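ABC transporter, periplasmic substrate-binding protein (Thermotoga maritima, PDB 2HPG) probably binds a small solute in the periplasm and delivers it to a tripartite ATP-independent (TRAP) transporter. Local coordinates at residues T10-H15 / E45-S50; W70-A75 / F230-A235; Y141-T146 / M219-H224. One frame throughout, in Å; residues are numbered along the deposited sequence.

Contact 1 (T10-H15 / E45-S50); sequences TLRFGH and EVFPSS
Strands 9-14 and 42-47 meet as parallel neighbours at Arg12-Glu45 and Phe13-Val46, the two strands of a beta-alpha-beta unit connected by helix 22-37. Three backbone bonds join them. Glu45 N donates to Leu11 O (2.7 Å), Phe13 N to Glu45 O and Phe47 N to Phe13 O, all close to straight, so Glu45 is gripped through both its N and its O.

On the sheet face that carries Arg12, Glu45 and Phe47, the side chains add a second layer. Glu45 CG stands opposite its own backbone N (chi1 -170°) and the chain runs on extended, which brings OE1 to 3.4 Å from Arg12 NE in a rather long salt bridge. The carboxylate and guanidinium planes are turned 57° apart, so this is not a flat two-pronged pairing; a further, weak ion pair links OE1 to Arg43. Phe47 lies alongside Arg12 and points the same way, its CE2 3.8 Å from Arg12 CB, while the edge of the ring faces Phe13 O. Thr10 CG2 covers one face of the guanidinium near its rim.

The face carrying Phe13 and Val46 is apolar and packs against helix 22-37. Phe13 turns its ring away from strand 42-47 into an aromatic cluster, edge-to-face with Trp30 and touching Phe27 of that helix, and Val46 rests on His24 and Phe27.

Past the strand ends a water bridges the two segments. Water 1 accepts from His15 N at 2.9 Å and donates to Pro48 O at 3.0 Å. The His15 side chain points away from 45-50, and its NE2 is hydrogen-bonded to Glu56. Ser49 OG sits 3.1 Å from His15 C yet makes its hydrogen bond to Leu17 N.

Contact 2 (W70-A75 / F230-A235); sequences WNTDSA and FEIVSA
Trp70 and Ile232 form a hydrogen-bonded antiparallel pair in which both peptide groups are used: Ile232 N donates almost straight to Trp70 O (2.9 Å), and Trp70 N donates back to Ile232 O at 3.0 Å. Two residues along, Thr72 N gives to Phe230 O (2.8 Å) and Phe230 N returns to Thr72 O. That last bond is less regular, its donor lying 53° out of the carbonyl plane, and Thr72 O also accepts from Asn229 ND2.

Between these pairs sit Asn71 and Glu231, whose backbone groups bond outward, to strand 9-14 and to strand 130-146 respectively. Their amide and carboxylate lie side by side and nearly coplanar, 12° apart. A bend at chi2 (-57°) brings the Glu231 carboxylate alongside Asn71, with OE1 3.2 Å from Asn71 CA.

Apolar contacts fill the opposite sheet face, where Ile232 CD1 meets Thr72 CG2 at 3.9 Å and the edge of the Trp70 indole. Phe230 CE2 touches Ser74 CB. Where the strands stop, Asp73 OD1 N-caps the following helix at Arg76 N, and Ser234 OG does the same for Trp237 N.

In this lobe strand 218-234 lies between 68-73 and 130-146 and runs antiparallel to both, the strand order of a type II periplasmic binding protein.

Contact 3 (Y141-T146 / M219-H224); sequences YRHFVT and MSETGH
His143 is the tightly packed centre of this contact, its ring laid against 219-224. Its ND1 accepts from Gly223 N (2.9 Å) close to the ring plane, and Glu221 CG stands over the centroid as a CH-pi contact at 4.0 Å. Replacing His143 with alanine would probably leave Gly223 N without this acceptor and the Glu221 chain without the face it rests on.

The His224 ring lies between Phe144 CZ on one face and Arg142 O on the other. CG of His224 sits between the backbone N and the carbonyl carbon (chi1 56°), which lets ND1 share a hydrogen bond with Thr222 OG1 at 2.7 Å, and NE2 reaches Glu201. His224 N to Arg142 O is a weak bond.

Toward Thr146 the strands are spanned partly by solvent. Water 2 donates to Phe144 O (2.8 Å) and Thr146 OG1, and shares a hydrogen bond with Ser220 OG, whose partner in the protein is Ile150 N. Phe144 and Ser220 exchange two backbone bonds.

The bond from Thr222 N to Ser220 O spans a kink, the inverse gamma turn at Glu221. Long antiparallel strands running between two lobes are characteristic of TRAP solute-binding proteins.

In the fold
Contacts 1 and 2 belong to one lobe, their centres 12 Å apart and joined through neighbouring strands 9-14 and 68-73: Gly14 O lies 3.2 Å from Asn71 N, a probable hydrogen bond, and Phe13 CZ packs 3.3 Å from Glu231 OE1. Contact 3 lies across the centre of the chain, about 25 Å from contact 2 and 29 Å from contact 1 between centres, and touches neither. It is tied to contact 2 by strand 218-234, which serves both, with nearest atoms about 8 Å apart. Strands 130-146 and 218-234 thus run from one lobe to the other; in this family the solute is usually held in the cleft between lobes.

Contact 1 (T10-H15 / E45-S50)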
loop_
_atom_site.group_PDB
_atom_site.type_symbol
_atom_site.label_atom_id
_atom_site.label_comp_id
_atom_site.label_asym_id
_atom_site.label_seq_id
_atom_site.Cartn_x
_atom_site.Cartn_y
_atom_site.Cartn_z
ATOM N N THR A 10 19.910 -11.995 12.403
ATOM C CA THR A 10 18.506 -11.910 12.786
ATOM C C THR A 10 17.952 -10.587 12.265
ATOM O O THR A 10 18.600 -9.540 12.401
ATOM C CB THR A 10 18.319 -12.043 14.300
ATOM O OG1 THR A 10 18.796 -13.324 14.712
ATOM C CG2 THR A 10 16.850 -11.949 14.679
ATOM N N LEU A 11 16.795 -10.672 11.596
ATOM C CA LEU A 11 16.075 -9.504 11.074
ATOM C C LEU A 11 14.740 -9.423 11.807
ATOM O O LEU A 11 14.010 -10.407 11.853
ATOM C CB LEU A 11 15.817 -9.646 9.561
ATOM C CG LEU A 11 15.033 -8.495 8.899
ATOM C CD1 LEU A 11 15.782 -7.170 8.996
ATOM C CD2 LEU A 11 14.709 -8.829 7.423
ATOM N N ARG A 12 14.421 -8.254 12.363
ATOM C CA ARG A 12 13.103 -8.002 12.952
ATOM C C ARG A 12 12.286 -7.108 12.022
ATOM O O ARG A 12 12.635 -5.959 11.791
ATOM C CB ARG A 12 13.268 -7.383 14.331
ATOM C CG ARG A 12 14.157 -8.256 15.181
ATOM C CD ARG A 12 14.157 -7.931 16.664
ATOM N NE ARG A 12 14.952 -8.946 17.355
ATOM C CZ ARG A 12 16.279 -9.018 17.342
ATOM N NH1 ARG A 12 17.029 -8.116 16.703
ATOM N NH2 ARG A 12 16.871 -10.005 17.978
ATOM N N PHE A 13 11.201 -7.656 11.490
ATOM C CA PHE A 13 10.453 -7.003 10.433
ATOM C C PHE A 13 9.076 -6.626 10.920
ATOM O O PHE A 13 8.304 -7.506 11.265
ATOM C CB PHE A 13 10.332 -7.936 9.240
ATOM C CG PHE A 13 10.024 -7.220 7.960
ATOM C CD1 PHE A 13 11.044 -6.768 7.149
ATOM C CD2 PHE A 13 8.719 -6.988 7.581
ATOM C CE1 PHE A 13 10.774 -6.093 5.974
ATOM C CE2 PHE A 13 8.444 -6.309 6.413
ATOM C CZ PHE A 13 9.477 -5.865 5.607
ATOM N N GLY A 14 8.758 -5.329 10.916
ATOM C CA GLY A 14 7.530 -4.859 11.538
ATOM C C GLY A 14 6.485 -4.208 10.650
ATOM O O GLY A 14 6.667 -4.021 9.448
ATOM N N HIS A 15 5.379 -3.837 11.283
ATOM C CA HIS A 15 4.273 -3.189 10.604
ATOM C C HIS A 15 3.588 -4.074 9.568
ATOM O O HIS A 15 3.087 -3.580 8.569
ATOM C CB HIS A 15 4.722 -1.857 9.961
ATOM C CG HIS A 15 4.886 -0.743 10.947
ATOM N ND1 HIS A 15 5.111 0.565 10.564
ATOM C CD2 HIS A 15 4.859 -0.739 12.302
ATOM C CE1 HIS A 15 5.226 1.321 11.645
ATOM N NE2 HIS A 15 5.079 0.554 12.711
ATOM N N GLU A 45 12.218 -12.412 12.223
ATOM C CA GLU A 45 11.132 -12.331 13.175
ATOM C C GLU A 45 10.134 -11.306 12.677
ATOM O O GLU A 45 10.519 -10.198 12.328
ATOM C CB GLU A 45 11.688 -11.908 14.529
ATOM C CG GLU A 45 10.694 -12.017 15.628
ATOM C CD GLU A 45 11.314 -11.824 17.002
ATOM O OE1 GLU A 45 12.488 -11.335 17.079
ATOM O OE2 GLU A 45 10.608 -12.180 17.987
ATOM N N VAL A 46 8.854 -11.671 12.671
ATOM C CA VAL A 46 7.818 -10.876 12.035
ATOM C C VAL A 46 6.868 -10.294 13.092
ATOM O O VAL A 46 6.297 -11.039 13.878
ATOM C CB VAL A 46 7.048 -11.751 10.992
ATOM C CG1 VAL A 46 5.895 -10.985 10.396
ATOM C CG2 VAL A 46 8.010 -12.208 9.891
ATOM N N PHE A 47 6.719 -8.966 13.099
ATOM C CA PHE A 47 5.910 -8.251 14.103
ATOM C C PHE A 47 4.687 -7.583 13.503
ATOM O O PHE A 47 4.825 -6.664 12.693
ATOM C CB PHE A 47 6.739 -7.164 14.780
ATOM C CG PHE A 47 7.841 -7.699 15.630
ATOM C CD1 PHE A 47 7.682 -7.826 16.995
ATOM C CD2 PHE A 47 9.032 -8.091 15.070
ATOM C CE1 PHE A 47 8.688 -8.321 17.772
ATOM C CE2 PHE A 47 10.035 -8.611 15.851
ATOM C CZ PHE A 47 9.871 -8.719 17.188
ATOM N N PRO A 48 3.477 -8.039 13.884
ATOM C CA PRO A 48 2.269 -7.343 13.467
ATOM C C PRO A 48 2.247 -5.869 13.854
ATOM O O PRO A 48 2.926 -5.463 14.784
ATOM C CB PRO A 48 1.165 -8.094 14.211
ATOM C CG PRO A 48 1.700 -9.488 14.319
ATOM C CD PRO A 48 3.155 -9.274 14.628
ATOM N N SER A 49 1.476 -5.084 13.117
ATOM C CA SER A 49 1.288 -3.684 13.435
ATOM C C SER A 49 0.554 -3.547 14.775
ATOM O O SER A 49 -0.286 -4.373 15.130
ATOM C CB SER A 49 0.487 -2.977 12.339
ATOM O OG SER A 49 1.198 -2.912 11.120
ATOM N N SER A 50 0.904 -2.503 15.515
ATOM C CA SER A 50 0.122 -2.058 16.656
ATOM C C SER A 50 -0.887 -1.019 16.160
ATOM O O SER A 50 -0.559 -0.184 15.298
ATOM C CB SER A 50 1.051 -1.423 17.702
ATOM O OG SER A 50 0.369 -1.217 18.927
HETATM O O HOH W 1 5.144 -3.570 14.122
#

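Contact 2 (W70-A75 / F230-A235)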
loop_
_atom_site.group_PDB
_atom_site.type_symbol
_atom_site.label_atom_id
_atom_site.label_comp_id
_atom_site.label_asym_id
_atom_site.label_seq_id
_atom_site.Cartn_x
_atom_site.Cartn_y
_atom_site.Cartn_z
ATOM N N TRP A 70 10.604 -2.778 7.527
ATOM C CA TRP A 70 9.224 -2.334 7.643
ATOM C C TRP A 70 8.453 -2.526 6.349
ATOM O O TRP A 70 8.985 -2.347 5.237
ATOM C CB TRP A 70 9.138 -0.853 8.042
ATOM C CG TRP A 70 9.942 -0.508 9.225
ATOM C CD1 TRP A 70 11.186 0.064 9.240
ATOM C CD2 TRP A 70 9.575 -0.709 10.595
ATOM N NE1 TRP A 70 11.621 0.215 10.537
ATOM C CE2 TRP A 70 10.649 -0.252 11.388
ATOM C CE3 TRP A 70 8.453 -1.248 11.225
ATOM C CZ2 TRP A 70 10.619 -0.297 12.785
ATOM C CZ3 TRP A 70 8.424 -1.299 12.619
ATOM C CH2 TRP A 70 9.500 -0.830 13.380
ATOM N N ASN A 71 7.186 -2.884 6.527
ATOM C CA ASN A 71 6.169 -2.820 5.501
ATOM C C ASN A 71 5.686 -1.386 5.471
ATOM O O ASN A 71 4.949 -0.974 6.362
ATOM C CB ASN A 71 5.028 -3.772 5.879
ATOM C CG ASN A 71 3.797 -3.637 4.983
ATOM O OD1 ASN A 71 3.878 -3.831 3.779
ATOM N ND2 ASN A 71 2.636 -3.375 5.592
ATOM N N THR A 72 6.113 -0.610 4.483
ATOM C CA THR A 72 5.705 0.800 4.406
ATOM C C THR A 72 5.086 1.076 3.022
ATOM O O THR A 72 4.556 0.163 2.401
ATOM C CB THR A 72 6.902 1.714 4.732
ATOM O OG1 THR A 72 6.478 3.080 4.786
ATOM C CG2 THR A 72 8.003 1.548 3.719
ATOM N N ASP A 73 5.123 2.323 2.541
ATOM C CA ASP A 73 4.616 2.630 1.201
ATOM C C ASP A 73 5.330 3.830 0.572
ATOM O O ASP A 73 6.169 4.458 1.221
ATOM C CB ASP A 73 3.113 2.840 1.253
ATOM C CG ASP A 73 2.715 3.992 2.138
ATOM O OD1 ASP A 73 3.462 4.992 2.241
ATOM O OD2 ASP A 73 1.622 3.901 2.714
ATOM N N SER A 74 5.018 4.126 -0.695
ATOM C CA SER A 74 5.697 5.211 -1.424
ATOM C C SER A 74 5.228 6.594 -0.973
ATOM O O SER A 74 5.869 7.598 -1.259
ATOM C CB SER A 74 5.561 5.051 -2.944
ATOM O OG SER A 74 4.220 5.188 -3.386
ATOM N N ALA A 75 4.119 6.661 -0.249
ATOM C CA ALA A 75 3.701 7.905 0.352
ATOM C C ALA A 75 4.687 8.283 1.467
ATOM O O ALA A 75 4.898 9.461 1.746
ATOM C CB ALA A 75 2.273 7.798 0.885
ATOM N N PHE A 230 5.745 -1.078 0.083
ATOM C CA PHE A 230 7.180 -1.215 -0.128
ATOM C C PHE A 230 7.803 -1.852 1.094
ATOM O O PHE A 230 7.516 -1.460 2.209
ATOM C CB PHE A 230 7.799 0.152 -0.369
ATOM C CG PHE A 230 7.640 0.634 -1.761
ATOM C CD1 PHE A 230 8.746 0.802 -2.570
ATOM C CD2 PHE A 230 6.379 0.880 -2.287
ATOM C CE1 PHE A 230 8.596 1.235 -3.864
ATOM C CE2 PHE A 230 6.232 1.304 -3.586
ATOM C CZ PHE A 230 7.352 1.488 -4.367
ATOM N N GLU A 231 8.648 -2.850 0.874
ATOM C CA GLU A 231 9.220 -3.634 1.956
ATOM C C GLU A 231 10.685 -3.249 2.053
ATOM O O GLU A 231 11.453 -3.493 1.127
ATOM C CB GLU A 231 9.038 -5.127 1.668
ATOM C CG GLU A 231 7.610 -5.520 1.289
ATOM C CD GLU A 231 6.585 -5.128 2.339
ATOM O OE1 GLU A 231 6.939 -5.243 3.519
ATOM O OE2 GLU A 231 5.440 -4.707 1.983
ATOM N N ILE A 232 11.051 -2.582 3.148
ATOM C CA ILE A 232 12.377 -1.985 3.274
ATOM C C ILE A 232 13.190 -2.594 4.411
ATOM O O ILE A 232 12.622 -3.093 5.384
ATOM C CB ILE A 232 12.305 -0.435 3.427
ATOM C CG1 ILE A 232 11.627 -0.024 4.744
ATOM C CG2 ILE A 232 11.567 0.176 2.238
ATOM C CD1 ILE A 232 11.687 1.468 5.032
ATOM N N VAL A 233 14.513 -2.590 4.236
ATOM C CA VAL A 233 15.484 -2.902 5.291
ATOM C C VAL A 233 16.640 -1.895 5.241
ATOM O O VAL A 233 16.749 -1.115 4.297
ATOM C CB VAL A 233 16.079 -4.340 5.198
ATOM C CG1 VAL A 233 15.022 -5.408 5.476
ATOM C CG2 VAL A 233 16.783 -4.594 3.843
ATOM N N SER A 234 17.480 -1.900 6.277
ATOM C CA SER A 234 18.707 -1.106 6.289
ATOM C C SER A 234 19.633 -1.544 5.172
ATOM O O SER A 234 19.946 -2.732 5.059
ATOM C CB SER A 234 19.453 -1.271 7.619
ATOM O OG SER A 234 20.716 -0.643 7.545
ATOM N N ALA A 235 20.083 -0.589 4.357
ATOM C CA ALA A 235 21.052 -0.890 3.293
ATOM C C ALA A 235 22.361 -1.413 3.891
ATOM O O ALA A 235 22.946 -2.370 3.363
ATOM C CB ALA A 235 21.304 0.341 2.438
#

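Contact 3 (Y141-T146 / M219-H224)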
loop_
_atom_site.group_PDB
_atom_site.type_symbol
_atom_site.label_atom_id
_atom_site.label_comp_id
_atom_site.label_asym_id
_atom_site.label_seq_id
_atom_site.Cartn_x
_atom_site.Cartn_y
_atom_site.Cartn_z
ATOM N N TYR A 141 -7.637 -2.653 -4.154
ATOM C CA TYR A 141 -8.278 -1.384 -4.474
ATOM C C TYR A 141 -9.112 -0.868 -3.331
ATOM O O TYR A 141 -9.853 -1.616 -2.694
ATOM C CB TYR A 141 -9.199 -1.515 -5.684
ATOM C CG TYR A 141 -8.437 -1.793 -6.921
ATOM C CD1 TYR A 141 -7.911 -0.756 -7.681
ATOM C CD2 TYR A 141 -8.137 -3.088 -7.280
ATOM C CE1 TYR A 141 -7.179 -1.016 -8.800
ATOM C CE2 TYR A 141 -7.410 -3.350 -8.400
ATOM C CZ TYR A 141 -6.936 -2.308 -9.154
ATOM O OH TYR A 141 -6.190 -2.582 -10.266
ATOM N N ARG A 142 -9.019 0.435 -3.146
ATOM C CA ARG A 142 -9.771 1.140 -2.142
ATOM C C ARG A 142 -10.928 1.862 -2.796
ATOM O O ARG A 142 -10.819 2.356 -3.932
ATOM C CB ARG A 142 -8.845 2.101 -1.397
ATOM C CG ARG A 142 -7.869 1.330 -0.540
ATOM C CD ARG A 142 -6.701 2.112 -0.059
ATOM N NE ARG A 142 -7.034 3.072 0.995
ATOM C CZ ARG A 142 -6.670 2.998 2.280
ATOM N NH1 ARG A 142 -5.959 1.995 2.744
ATOM N NH2 ARG A 142 -7.002 3.984 3.101
ATOM N N HIS A 143 -12.050 1.900 -2.072
ATOM C CA HIS A 143 -13.315 2.454 -2.566
ATOM C C HIS A 143 -13.859 3.371 -1.486
ATOM O O HIS A 143 -13.443 3.262 -0.350
ATOM C CB HIS A 143 -14.314 1.306 -2.829
ATOM C CG HIS A 143 -13.831 0.297 -3.830
ATOM N ND1 HIS A 143 -13.463 0.639 -5.112
ATOM C CD2 HIS A 143 -13.652 -1.044 -3.728
ATOM C CE1 HIS A 143 -13.060 -0.448 -5.755
ATOM N NE2 HIS A 143 -13.187 -1.487 -4.944
ATOM N N PHE A 144 -14.763 4.275 -1.822
ATOM C CA PHE A 144 -15.339 5.161 -0.810
ATOM C C PHE A 144 -16.371 4.425 0.061
ATOM O O PHE A 144 -17.159 3.658 -0.475
ATOM C CB PHE A 144 -15.995 6.363 -1.466
ATOM C CG PHE A 144 -15.017 7.384 -1.959
ATOM C CD1 PHE A 144 -14.401 8.242 -1.076
ATOM C CD2 PHE A 144 -14.688 7.451 -3.284
ATOM C CE1 PHE A 144 -13.489 9.188 -1.518
ATOM C CE2 PHE A 144 -13.788 8.384 -3.737
ATOM C CZ PHE A 144 -13.182 9.250 -2.844
ATOM N N VAL A 145 -16.365 4.705 1.369
ATOM C CA VAL A 145 -17.281 4.089 2.319
ATOM C C VAL A 145 -17.993 5.263 2.976
ATOM O O VAL A 145 -17.374 6.045 3.689
ATOM C CB VAL A 145 -16.589 3.241 3.410
ATOM C CG1 VAL A 145 -17.598 2.177 3.957
ATOM C CG2 VAL A 145 -15.322 2.552 2.886
ATOM N N THR A 146 -19.288 5.394 2.699
ATOM C CA THR A 146 -20.045 6.607 3.012
ATOM C C THR A 146 -21.511 6.284 3.366
ATOM O O THR A 146 -21.923 5.140 3.309
ATOM C CB THR A 146 -20.071 7.521 1.786
ATOM O OG1 THR A 146 -20.719 6.826 0.708
ATOM C CG2 THR A 146 -18.628 7.942 1.336
HETATM N N MSE A 219 -20.730 1.271 -0.203
HETATM C CA MSE A 219 -19.422 1.081 -0.798
HETATM C C MSE A 219 -19.528 1.480 -2.259
HETATM O O MSE A 219 -20.225 0.818 -3.023
HETATM C CB MSE A 219 -18.999 -0.379 -0.683
HETATM C CG MSE A 219 -17.511 -0.561 -0.808
HETATM SE SE MSE A 219 -16.666 -0.539 0.935
HETATM C CE MSE A 219 -14.907 -1.171 0.386
ATOM N N SER A 220 -18.879 2.582 -2.642
ATOM C CA SER A 220 -18.914 3.043 -4.023
ATOM C C SER A 220 -17.574 2.749 -4.682
ATOM O O SER A 220 -16.525 3.237 -4.229
ATOM C CB SER A 220 -19.208 4.539 -4.097
ATOM O OG SER A 220 -20.273 4.921 -3.246
ATOM N N GLU A 221 -17.613 1.943 -5.746
ATOM C CA GLU A 221 -16.429 1.316 -6.298
ATOM C C GLU A 221 -15.663 2.190 -7.284
ATOM O O GLU A 221 -15.504 1.852 -8.469
ATOM C CB GLU A 221 -16.782 -0.029 -6.920
ATOM C CG GLU A 221 -17.179 -1.092 -5.894
ATOM C CD GLU A 221 -17.268 -2.449 -6.511
ATOM O OE1 GLU A 221 -17.420 -2.513 -7.740
ATOM O OE2 GLU A 221 -17.218 -3.456 -5.788
ATOM N N THR A 222 -15.148 3.296 -6.758
ATOM C CA THR A 222 -14.325 4.214 -7.517
ATOM C C THR A 222 -12.957 3.614 -7.801
ATOM O O THR A 222 -12.317 4.020 -8.764
ATOM C CB THR A 222 -14.119 5.517 -6.785
ATOM O OG1 THR A 222 -13.787 5.240 -5.425
ATOM C CG2 THR A 222 -15.380 6.387 -6.838
ATOM N N GLY A 223 -12.507 2.677 -6.963
ATOM C CA GLY A 223 -11.223 1.991 -7.158
ATOM C C GLY A 223 -10.071 2.986 -7.347
ATOM O O GLY A 223 -9.160 2.772 -8.155
ATOM N N HIS A 224 -10.127 4.070 -6.589
ATOM C CA HIS A 224 -9.241 5.228 -6.765
ATOM C C HIS A 224 -7.785 5.043 -6.265
ATOM O O HIS A 224 -6.903 5.802 -6.687
ATOM C CB HIS A 224 -9.870 6.456 -6.100
ATOM C CG HIS A 224 -10.180 6.245 -4.652
ATOM N ND1 HIS A 224 -11.411 5.816 -4.208
ATOM C CD2 HIS A 224 -9.398 6.336 -3.553
ATOM C CE1 HIS A 224 -11.376 5.664 -2.898
ATOM N NE2 HIS A 224 -10.169 5.980 -2.469
HETATM O O HOH W 2 -19.614 4.900 -0.754
#